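PDB 6N90: putative mRNA interferase YoeB from Agrobacterium tumefaciens, which probably acts as the toxin of a type II toxin-antitoxin system, an endonuclease that cleaves messenger RNA. Local coordinates for residues A[26-40]-A[56-70]. Sequence-based numbering, arbitrary orientation.
Sequences KINDLIRNAKRTPFA and WSRRITAEHRFVYRV
Helix 26-36 packs on a beta-hairpin, its axis 9.7 Å from that of strand 64-70 and running roughly along it at 27°, while strand 56-59 runs roughly the opposite way. L30, whose two terminal methyls can reach in different directions, fills the middle: its CB lies over one face of the F66 ring, 4.2 Å from the centroid, while CD1 reaches I60 CG1 and CD2 the aliphatic part of R58. The F66 ring, swung away from its own backbone N (chi1 173°), reaches I31 CG1 with CZ. K26 lays its CG against I60 CG2, then bends so that NZ bonds R59 O at 2.6 Å, in the carbonyl plane. Small A34 lets the R58 guanidinium and the Y68 ring come close, each turning a face to it. R58 grips the turn after the helix: NH2 donates to T37 O and A40 O, both at 2.9 Å, NH1 reaches L42 O, and NE holds Y68 OH at 2.9 Å. That hydroxyl in turn donates to P38 O, 2.7 Å away. F39 CD1 sits over one face of W56, toward its rim, the six-membered ring inclined at 42°. The whole is a helix laid on the antiparallel hairpin of a mixed sheet, as in YoeB and RelE-like toxins.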
ATOM      1  N   LYS A  26      -7.422  11.445   4.342  1.00 19.49           N
ATOM      2  CA  LYS A  26      -6.337  12.428   4.344  1.00 21.18           C
ATOM      3  C   LYS A  26      -5.027  11.798   3.897  1.00 19.39           C
ATOM      4  O   LYS A  26      -4.266  12.383   3.122  1.00 18.90           O
ATOM      5  CB  LYS A  26      -6.176  13.032   5.729  1.00 23.89           C
ATOM      6  CG  LYS A  26      -5.103  14.100   5.818  1.00 28.57           C
ATOM      7  CD  LYS A  26      -5.400  15.279   4.898  1.00 31.48           C
ATOM      8  CE  LYS A  26      -4.685  16.546   5.368  1.00 32.97           C
ATOM      9  NZ  LYS A  26      -3.205  16.438   5.354  1.00 36.83           N
ATOM     10  N   ILE A  27      -4.753  10.601   4.395  1.00 16.25           N
ATOM     11  CA  ILE A  27      -3.531   9.904   4.013  1.00 16.48           C
ATOM     12  C   ILE A  27      -3.557   9.547   2.502  1.00 17.78           C
ATOM     13  O   ILE A  27      -2.586   9.715   1.790  1.00 15.96           O
ATOM     14  CB  ILE A  27      -3.345   8.643   4.890  1.00 16.04           C
ATOM     15  CG1 ILE A  27      -3.000   9.015   6.340  1.00 15.85           C
ATOM     16  CG2 ILE A  27      -2.308   7.693   4.315  1.00 15.91           C
ATOM     17  CD1 ILE A  27      -3.234   7.809   7.372  1.00 15.33           C
ATOM     18  N   ASN A  28      -4.692   9.075   1.996  1.00 16.09           N
ATOM     19  CA  ASN A  28      -4.775   8.801   0.569  1.00 16.79           C
ATOM     20  C   ASN A  28      -4.525  10.039  -0.279  1.00 17.50           C
ATOM     21  O   ASN A  28      -3.943   9.933  -1.359  1.00 17.50           O
ATOM     22  CB  ASN A  28      -6.150   8.195   0.237  1.00 17.26           C
ATOM     23  CG  ASN A  28      -6.282   6.775   0.748  1.00 20.12           C
ATOM     24  OD1 ASN A  28      -5.356   6.233   1.342  1.00 18.64           O
ATOM     25  ND2 ASN A  28      -7.453   6.174   0.555  1.00 22.16           N
ATOM     26  N   ASP A  29      -4.965  11.203   0.205  1.00 17.98           N
ATOM     27  CA  ASP A  29      -4.759  12.481  -0.492  1.00 18.33           C
ATOM     28  C   ASP A  29      -3.276  12.849  -0.450  1.00 18.91           C
ATOM     29  O   ASP A  29      -2.712  13.357  -1.415  1.00 17.28           O
ATOM     30  CB  ASP A  29      -5.630  13.586   0.156  1.00 20.30           C
ATOM     31  CG  ASP A  29      -6.158  14.615  -0.856  1.00 20.71           C
ATOM     32  OD1 ASP A  29      -5.841  14.505  -2.059  1.00 23.17           O
ATOM     33  OD2 ASP A  29      -6.873  15.563  -0.450  1.00 23.53           O
ATOM     34  N   LEU A  30      -2.636  12.583   0.682  1.00 18.28           N
ATOM     35  CA  LEU A  30      -1.225  12.897   0.814  1.00 18.42           C
ATOM     36  C   LEU A  30      -0.423  12.011  -0.141  1.00 17.31           C
ATOM     37  O   LEU A  30       0.517  12.459  -0.807  1.00 16.14           O
ATOM     38  CB  LEU A  30      -0.790  12.709   2.279  1.00 17.22           C
ATOM     39  CG  LEU A  30      -1.280  13.781   3.268  1.00 19.45           C
ATOM     40  CD1 LEU A  30      -0.934  13.414   4.718  1.00 19.38           C
ATOM     41  CD2 LEU A  30      -0.746  15.160   2.930  1.00 20.44           C
ATOM     42  N   ILE A  31      -0.816  10.741  -0.220  1.00 15.68           N
ATOM     43  CA  ILE A  31      -0.175   9.795  -1.139  1.00 15.38           C
ATOM     44  C   ILE A  31      -0.300  10.257  -2.602  1.00 15.95           C
ATOM     45  O   ILE A  31       0.725  10.382  -3.332  1.00 17.44           O
ATOM     46  CB  ILE A  31      -0.779   8.380  -0.968  1.00 15.77           C
ATOM     47  CG1 ILE A  31      -0.390   7.804   0.391  1.00 16.82           C
ATOM     48  CG2 ILE A  31      -0.344   7.426  -2.116  1.00 15.02           C
ATOM     49  CD1 ILE A  31      -1.018   6.491   0.723  1.00 16.91           C
ATOM     50  N   ARG A  32      -1.541  10.514  -3.018  1.00 17.29           N
ATOM     51  CA  ARG A  32      -1.839  11.001  -4.363  1.00 19.00           C
ATOM     52  C   ARG A  32      -0.961  12.222  -4.678  1.00 20.33           C
ATOM     53  O   ARG A  32      -0.342  12.302  -5.740  1.00 21.03           O
ATOM     54  CB  ARG A  32      -3.331  11.353  -4.484  1.00 20.03           C
ATOM     55  CG  ARG A  32      -3.873  11.490  -5.912  1.00 20.86           C
ATOM     56  CD  ARG A  32      -5.422  11.684  -5.859  1.00 20.99           C
ATOM     57  NE  ARG A  32      -6.040  10.681  -4.981  1.00 22.14           N
ATOM     58  CZ  ARG A  32      -6.812  10.944  -3.923  1.00 20.24           C
ATOM     59  NH1 ARG A  32      -7.114  12.196  -3.593  1.00 18.44           N
ATOM     60  NH2 ARG A  32      -7.326   9.954  -3.198  1.00 19.74           N
ATOM     61  N   ASN A  33      -0.867  13.145  -3.721  1.00 20.60           N
ATOM     62  CA  ASN A  33      -0.155  14.402  -3.953  1.00 22.32           C
ATOM     63  C   ASN A  33       1.358  14.190  -4.012  1.00 22.89           C
ATOM     64  O   ASN A  33       2.038  14.740  -4.889  1.00 22.39           O
ATOM     65  CB  ASN A  33      -0.506  15.426  -2.867  1.00 24.78           C
ATOM     66  CG  ASN A  33      -1.750  16.254  -3.201  1.00 30.84           C
ATOM     67  OD1 ASN A  33      -1.639  17.390  -3.664  1.00 34.05           O
ATOM     68  ND2 ASN A  33      -2.938  15.692  -2.953  1.00 29.71           N
ATOM     69  N   ALA A  34       1.880  13.367  -3.103  1.00 21.71           N
ATOM     70  CA  ALA A  34       3.324  13.127  -3.033  1.00 22.75           C
ATOM     71  C   ALA A  34       3.827  12.328  -4.236  1.00 22.10           C
ATOM     72  O   ALA A  34       4.993  12.445  -4.629  1.00 23.60           O
ATOM     73  CB  ALA A  34       3.680  12.414  -1.731  1.00 22.10           C
ATOM     74  N   LYS A  35       2.962  11.486  -4.803  1.00 21.72           N
ATOM     75  CA  LYS A  35       3.333  10.752  -6.006  1.00 23.09           C
ATOM     76  C   LYS A  35       3.459  11.726  -7.180  1.00 25.47           C
ATOM     77  O   LYS A  35       4.345  11.565  -8.017  1.00 28.40           O
ATOM     78  CB  LYS A  35       2.324   9.643  -6.311  1.00 25.52           C
ATOM     79  CG  LYS A  35       2.572   8.388  -5.505  1.00 26.01           C
ATOM     80  CD  LYS A  35       1.315   7.501  -5.395  1.00 28.14           C
ATOM     81  CE  LYS A  35       0.608   7.359  -6.707  1.00 33.22           C
ATOM     82  NZ  LYS A  35      -0.743   6.680  -6.547  1.00 36.37           N
ATOM     83  N   ARG A  36       2.611  12.756  -7.207  1.00 27.80           N
ATOM     84  CA  ARG A  36       2.656  13.785  -8.256  1.00 32.05           C
ATOM     85  C   ARG A  36       3.800  14.792  -8.057  1.00 31.98           C
ATOM     86  O   ARG A  36       4.639  14.993  -8.940  1.00 31.31           O
ATOM     87  CB  ARG A  36       1.326  14.545  -8.324  1.00 34.31           C
ATOM     88  CG  ARG A  36       0.208  13.806  -9.025  1.00 41.97           C
ATOM     89  CD  ARG A  36      -1.059  14.655  -9.062  1.00 47.78           C
ATOM     90  NE  ARG A  36      -1.548  14.942  -7.714  1.00 52.71           N
ATOM     91  CZ  ARG A  36      -2.803  14.766  -7.309  1.00 58.32           C
ATOM     92  NH1 ARG A  36      -3.721  14.302  -8.148  1.00 60.58           N
ATOM     93  NH2 ARG A  36      -3.140  15.056  -6.058  1.00 55.14           N
ATOM     94  N   THR A  37       3.794  15.438  -6.896  1.00 27.40           N
ATOM     95  CA  THR A  37       4.768  16.454  -6.545  1.00 27.90           C
ATOM     96  C   THR A  37       5.395  16.114  -5.192  1.00 23.08           C
ATOM     97  O   THR A  37       4.953  16.612  -4.178  1.00 21.99           O
ATOM     98  CB  THR A  37       4.111  17.854  -6.475  1.00 30.57           C
ATOM     99  OG1 THR A  37       2.983  17.821  -5.583  1.00 33.05           O
ATOM    100  CG2 THR A  37       3.616  18.274  -7.848  1.00 33.18           C
ATOM    101  N   PRO A  38       6.437  15.275  -5.177  1.00 24.75           N
ATOM    102  CA  PRO A  38       7.013  14.803  -3.904  1.00 26.15           C
ATOM    103  C   PRO A  38       7.389  15.907  -2.918  1.00 25.09           C
ATOM    104  O   PRO A  38       7.275  15.709  -1.716  1.00 23.06           O
ATOM    105  CB  PRO A  38       8.262  14.048  -4.348  1.00 27.13           C
ATOM    106  CG  PRO A  38       7.959  13.606  -5.707  1.00 28.63           C
ATOM    107  CD  PRO A  38       7.072  14.636  -6.336  1.00 27.28           C
ATOM    108  N   PHE A  39       7.813  17.063  -3.412  1.00 27.30           N
ATOM    109  CA  PHE A  39       8.347  18.081  -2.517  1.00 30.58           C
ATOM    110  C   PHE A  39       7.414  19.268  -2.328  1.00 30.78           C
ATOM    111  O   PHE A  39       7.763  20.219  -1.631  1.00 29.14           O
ATOM    112  CB  PHE A  39       9.699  18.578  -3.036  1.00 31.60           C
ATOM    113  CG  PHE A  39      10.662  17.472  -3.353  1.00 33.97           C
ATOM    114  CD1 PHE A  39      10.950  16.495  -2.415  1.00 33.06           C
ATOM    115  CD2 PHE A  39      11.245  17.388  -4.603  1.00 38.28           C
ATOM    116  CE1 PHE A  39      11.826  15.468  -2.713  1.00 35.11           C
ATOM    117  CE2 PHE A  39      12.119  16.365  -4.908  1.00 39.21           C
ATOM    118  CZ  PHE A  39      12.409  15.402  -3.969  1.00 36.25           C
ATOM    119  N   ALA A  40       6.240  19.221  -2.947  1.00 31.07           N
ATOM    120  CA  ALA A  40       5.304  20.332  -2.835  1.00 34.95           C
ATOM    121  C   ALA A  40       3.874  19.843  -2.680  1.00 30.79           C
ATOM    122  O   ALA A  40       3.606  18.657  -2.755  1.00 30.64           O
ATOM    123  CB  ALA A  40       5.421  21.251  -4.050  1.00 37.07           C
ATOM    124  N   TRP A  56      10.938  12.797   4.014  1.00 23.25           N
ATOM    125  CA  TRP A  56      10.117  13.990   4.054  1.00 24.78           C
ATOM    126  C   TRP A  56       8.901  13.737   4.924  1.00 21.60           C
ATOM    127  O   TRP A  56       8.514  12.585   5.137  1.00 20.66           O
ATOM    128  CB  TRP A  56       9.682  14.392   2.651  1.00 26.78           C
ATOM    129  CG  TRP A  56      10.752  15.086   1.918  1.00 28.96           C
ATOM    130  CD1 TRP A  56      11.905  14.544   1.437  1.00 30.00           C
ATOM    131  CD2 TRP A  56      10.776  16.469   1.579  1.00 28.24           C
ATOM    132  NE1 TRP A  56      12.656  15.520   0.819  1.00 30.42           N
ATOM    133  CE2 TRP A  56      11.978  16.711   0.894  1.00 30.66           C
ATOM    134  CE3 TRP A  56       9.899  17.533   1.800  1.00 27.42           C
ATOM    135  CZ2 TRP A  56      12.324  17.982   0.416  1.00 30.40           C
ATOM    136  CZ3 TRP A  56      10.241  18.796   1.327  1.00 30.85           C
ATOM    137  CH2 TRP A  56      11.440  19.005   0.641  1.00 30.38           C
ATOM    138  N   SER A  57       8.296  14.803   5.398  1.00 22.37           N
ATOM    139  CA  SER A  57       7.129  14.705   6.238  1.00 24.31           C
ATOM    140  C   SER A  57       6.012  15.675   5.874  1.00 24.30           C
ATOM    141  O   SER A  57       6.289  16.771   5.510  1.00 28.54           O
ATOM    142  CB  SER A  57       7.547  14.934   7.677  1.00 25.29           C
ATOM    143  OG  SER A  57       6.473  14.920   8.546  1.00 30.21           O
ATOM    144  N   ARG A  58       4.771  15.228   5.905  1.00 22.56           N
ATOM    145  CA  ARG A  58       3.626  16.106   5.731  1.00 24.48           C
ATOM    146  C   ARG A  58       2.643  15.920   6.892  1.00 26.15           C
ATOM    147  O   ARG A  58       2.589  14.856   7.520  1.00 22.17           O
ATOM    148  CB  ARG A  58       2.918  15.827   4.405  1.00 23.61           C
ATOM    149  CG  ARG A  58       3.748  16.094   3.178  1.00 22.57           C
ATOM    150  CD  ARG A  58       3.072  15.475   1.934  1.00 21.58           C
ATOM    151  NE  ARG A  58       3.920  15.568   0.755  1.00 20.11           N
ATOM    152  CZ  ARG A  58       3.588  16.234  -0.347  1.00 21.24           C
ATOM    153  NH1 ARG A  58       2.400  16.853  -0.427  1.00 20.26           N
ATOM    154  NH2 ARG A  58       4.427  16.243  -1.378  1.00 20.62           N
ATOM    155  N   ARG A  59       1.874  16.963   7.162  1.00 25.19           N
ATOM    156  CA  ARG A  59       0.850  16.919   8.195  1.00 28.49           C
ATOM    157  C   ARG A  59      -0.399  16.163   7.760  1.00 26.03           C
ATOM    158  O   ARG A  59      -1.008  16.478   6.746  1.00 29.06           O
ATOM    159  CB  ARG A  59       0.449  18.340   8.597  1.00 31.48           C
ATOM    160  CG  ARG A  59       1.482  19.067   9.420  1.00 39.24           C
ATOM    161  CD  ARG A  59       0.881  19.561  10.721  1.00 46.67           C
ATOM    162  NE  ARG A  59      -0.195  20.525  10.515  1.00 47.73           N
ATOM    163  CZ  ARG A  59      -0.603  21.378  11.447  1.00 54.90           C
ATOM    164  NH1 ARG A  59      -0.013  21.382  12.638  1.00 54.05           N
ATOM    165  NH2 ARG A  59      -1.591  22.230  11.191  1.00 57.88           N
ATOM    166  N   ILE A  60      -0.804  15.180   8.550  1.00 25.02           N
ATOM    167  CA  ILE A  60      -2.146  14.644   8.433  1.00 25.64           C
ATOM    168  C   ILE A  60      -3.037  15.514   9.313  1.00 26.60           C
ATOM    169  O   ILE A  60      -4.026  16.080   8.856  1.00 28.01           O
ATOM    170  CB  ILE A  60      -2.215  13.177   8.874  1.00 24.44           C
ATOM    171  CG1 ILE A  60      -1.103  12.362   8.217  1.00 22.29           C
ATOM    172  CG2 ILE A  60      -3.587  12.553   8.580  1.00 23.78           C
ATOM    173  CD1 ILE A  60      -1.045  10.919   8.795  1.00 23.29           C
ATOM    174  N   THR A  61      -2.693  15.562  10.598  1.00 30.25           N
ATOM    175  CA  THR A  61      -3.228  16.551  11.538  1.00 30.06           C
ATOM    176  C   THR A  61      -2.063  17.106  12.342  1.00 29.19           C
ATOM    177  O   THR A  61      -0.923  16.738  12.091  1.00 28.42           O
ATOM    178  CB  THR A  61      -4.267  15.952  12.487  1.00 29.26           C
ATOM    179  OG1 THR A  61      -3.648  14.957  13.320  1.00 30.18           O
ATOM    180  CG2 THR A  61      -5.386  15.325  11.704  1.00 29.45           C
ATOM    181  N   ALA A  62      -2.337  17.968  13.321  1.00 32.05           N
ATOM    182  CA  ALA A  62      -1.256  18.532  14.127  1.00 35.33           C
ATOM    183  C   ALA A  62      -0.513  17.425  14.879  1.00 36.15           C
ATOM    184  O   ALA A  62       0.705  17.500  15.071  1.00 39.97           O
ATOM    185  CB  ALA A  62      -1.792  19.569  15.092  1.00 36.99           C
ATOM    186  N   GLU A  63      -1.245  16.385  15.276  1.00 33.24           N
ATOM    187  CA  GLU A  63      -0.672  15.316  16.090  1.00 32.53           C
ATOM    188  C   GLU A  63      -0.180  14.109  15.288  1.00 30.54           C
ATOM    189  O   GLU A  63       0.435  13.203  15.853  1.00 24.80           O
ATOM    190  CB  GLU A  63      -1.688  14.840  17.132  1.00 38.81           C
ATOM    191  CG  GLU A  63      -1.923  15.814  18.290  1.00 44.57           C
ATOM    192  CD  GLU A  63      -0.635  16.303  18.947  1.00 45.87           C
ATOM    193  OE1 GLU A  63       0.302  15.489  19.132  1.00 38.21           O
ATOM    194  OE2 GLU A  63      -0.568  17.504  19.296  1.00 55.40           O
ATOM    195  N   HIS A  64      -0.433  14.090  13.981  1.00 22.64           N
ATOM    196  CA  HIS A  64      -0.097  12.897  13.200  1.00 23.04           C
ATOM    197  C   HIS A  64       0.568  13.253  11.903  1.00 21.75           C
ATOM    198  O   HIS A  64       0.024  14.050  11.126  1.00 23.17           O
ATOM    199  CB  HIS A  64      -1.350  12.057  12.920  1.00 20.25           C
ATOM    200  CG  HIS A  64      -2.002  11.535  14.163  1.00 22.23           C
ATOM    201  ND1 HIS A  64      -1.454  10.521  14.912  1.00 21.15           N
ATOM    202  CD2 HIS A  64      -3.143  11.902  14.795  1.00 23.14           C
ATOM    203  CE1 HIS A  64      -2.231  10.280  15.957  1.00 24.21           C
ATOM    204  NE2 HIS A  64      -3.260  11.104  15.909  1.00 23.01           N
ATOM    205  N   ARG A  65       1.718  12.635  11.654  1.00 19.12           N
ATOM    206  CA  ARG A  65       2.514  12.978  10.484  1.00 20.49           C
ATOM    207  C   ARG A  65       2.679  11.802   9.524  1.00 20.06           C
ATOM    208  O   ARG A  65       2.664  10.617   9.918  1.00 19.55           O
ATOM    209  CB  ARG A  65       3.894  13.501  10.911  1.00 24.78           C
ATOM    210  CG  ARG A  65       3.837  14.678  11.886  1.00 26.67           C
ATOM    211  CD  ARG A  65       2.882  15.780  11.411  1.00 31.33           C
ATOM    212  NE  ARG A  65       2.674  16.806  12.436  1.00 35.68           N
ATOM    213  CZ  ARG A  65       3.293  17.981  12.436  1.00 40.79           C
ATOM    214  NH1 ARG A  65       4.130  18.280  11.452  1.00 45.74           N
ATOM    215  NH2 ARG A  65       3.057  18.864  13.399  1.00 41.06           N
ATOM    216  N   PHE A  66       2.798  12.160   8.252  1.00 19.12           N
ATOM    217  CA  PHE A  66       2.964  11.221   7.149  1.00 18.62           C
ATOM    218  C   PHE A  66       4.413  11.366   6.725  1.00 18.51           C
ATOM    219  O   PHE A  66       4.791  12.400   6.179  1.00 18.78           O
ATOM    220  CB  PHE A  66       1.958  11.561   6.014  1.00 18.13           C
ATOM    221  CG  PHE A  66       2.128  10.764   4.727  1.00 18.62           C
ATOM    222  CD1 PHE A  66       1.579   9.505   4.591  1.00 19.56           C
ATOM    223  CD2 PHE A  66       2.788  11.321   3.633  1.00 20.40           C
ATOM    224  CE1 PHE A  66       1.702   8.792   3.408  1.00 19.56           C
ATOM    225  CE2 PHE A  66       2.941  10.600   2.444  1.00 19.77           C
ATOM    226  CZ  PHE A  66       2.391   9.333   2.337  1.00 18.14           C
ATOM    227  N   VAL A  67       5.220  10.349   7.019  1.00 17.39           N
ATOM    228  CA  VAL A  67       6.638  10.378   6.680  1.00 17.40           C
ATOM    229  C   VAL A  67       6.893   9.405   5.523  1.00 16.09           C
ATOM    230  O   VAL A  67       6.422   8.262   5.522  1.00 16.92           O
ATOM    231  CB  VAL A  67       7.516  10.036   7.907  1.00 19.92           C
ATOM    232  CG1 VAL A  67       9.023  10.129   7.543  1.00 22.41           C
ATOM    233  CG2 VAL A  67       7.190  10.976   9.067  1.00 19.78           C
ATOM    234  N   TYR A  68       7.645   9.872   4.531  1.00 18.31           N
ATOM    235  CA  TYR A  68       7.805   9.119   3.295  1.00 18.15           C
ATOM    236  C   TYR A  68       9.113   9.456   2.618  1.00 19.24           C
ATOM    237  O   TYR A  68       9.808  10.405   3.000  1.00 19.91           O
ATOM    238  CB  TYR A  68       6.642   9.436   2.332  1.00 17.67           C
ATOM    239  CG  TYR A  68       6.655  10.896   1.918  1.00 17.89           C
ATOM    240  CD1 TYR A  68       6.142  11.887   2.757  1.00 18.66           C
ATOM    241  CD2 TYR A  68       7.187  11.282   0.690  1.00 19.74           C
ATOM    242  CE1 TYR A  68       6.168  13.226   2.388  1.00 20.05           C
ATOM    243  CE2 TYR A  68       7.202  12.605   0.308  1.00 18.11           C
ATOM    244  CZ  TYR A  68       6.705  13.573   1.164  1.00 19.66           C
ATOM    245  OH  TYR A  68       6.744  14.898   0.775  1.00 21.31           O
ATOM    246  N   ARG A  69       9.426   8.679   1.595  1.00 20.86           N
ATOM    247  CA  ARG A  69      10.546   8.990   0.724  1.00 23.44           C
ATOM    248  C   ARG A  69      10.214   8.519  -0.674  1.00 24.19           C
ATOM    249  O   ARG A  69       9.760   7.402  -0.857  1.00 18.58           O
ATOM    250  CB  ARG A  69      11.828   8.314   1.236  1.00 27.94           C
ATOM    251  CG  ARG A  69      13.053   8.512   0.365  1.00 36.53           C
ATOM    252  CD  ARG A  69      14.286   7.849   0.991  1.00 35.95           C
ATOM    253  NE  ARG A  69      14.117   6.407   1.192  1.00 41.69           N
ATOM    254  CZ  ARG A  69      15.026   5.622   1.770  1.00 40.62           C
ATOM    255  NH1 ARG A  69      16.160   6.142   2.205  1.00 38.02           N
ATOM    256  NH2 ARG A  69      14.811   4.321   1.914  1.00 42.48           N
ATOM    257  N   VAL A  70      10.435   9.365  -1.667  1.00 24.24           N
ATOM    258  CA  VAL A  70      10.271   8.938  -3.045  1.00 26.15           C
ATOM    259  C   VAL A  70      11.637   8.538  -3.560  1.00 28.07           C
ATOM    260  O   VAL A  70      12.584   9.321  -3.475  1.00 27.90           O
ATOM    261  CB  VAL A  70       9.679  10.043  -3.935  1.00 26.97           C
ATOM    262  CG1 VAL A  70       9.787   9.645  -5.387  1.00 30.02           C
ATOM    263  CG2 VAL A  70       8.222  10.293  -3.567  1.00 27.72           C
TER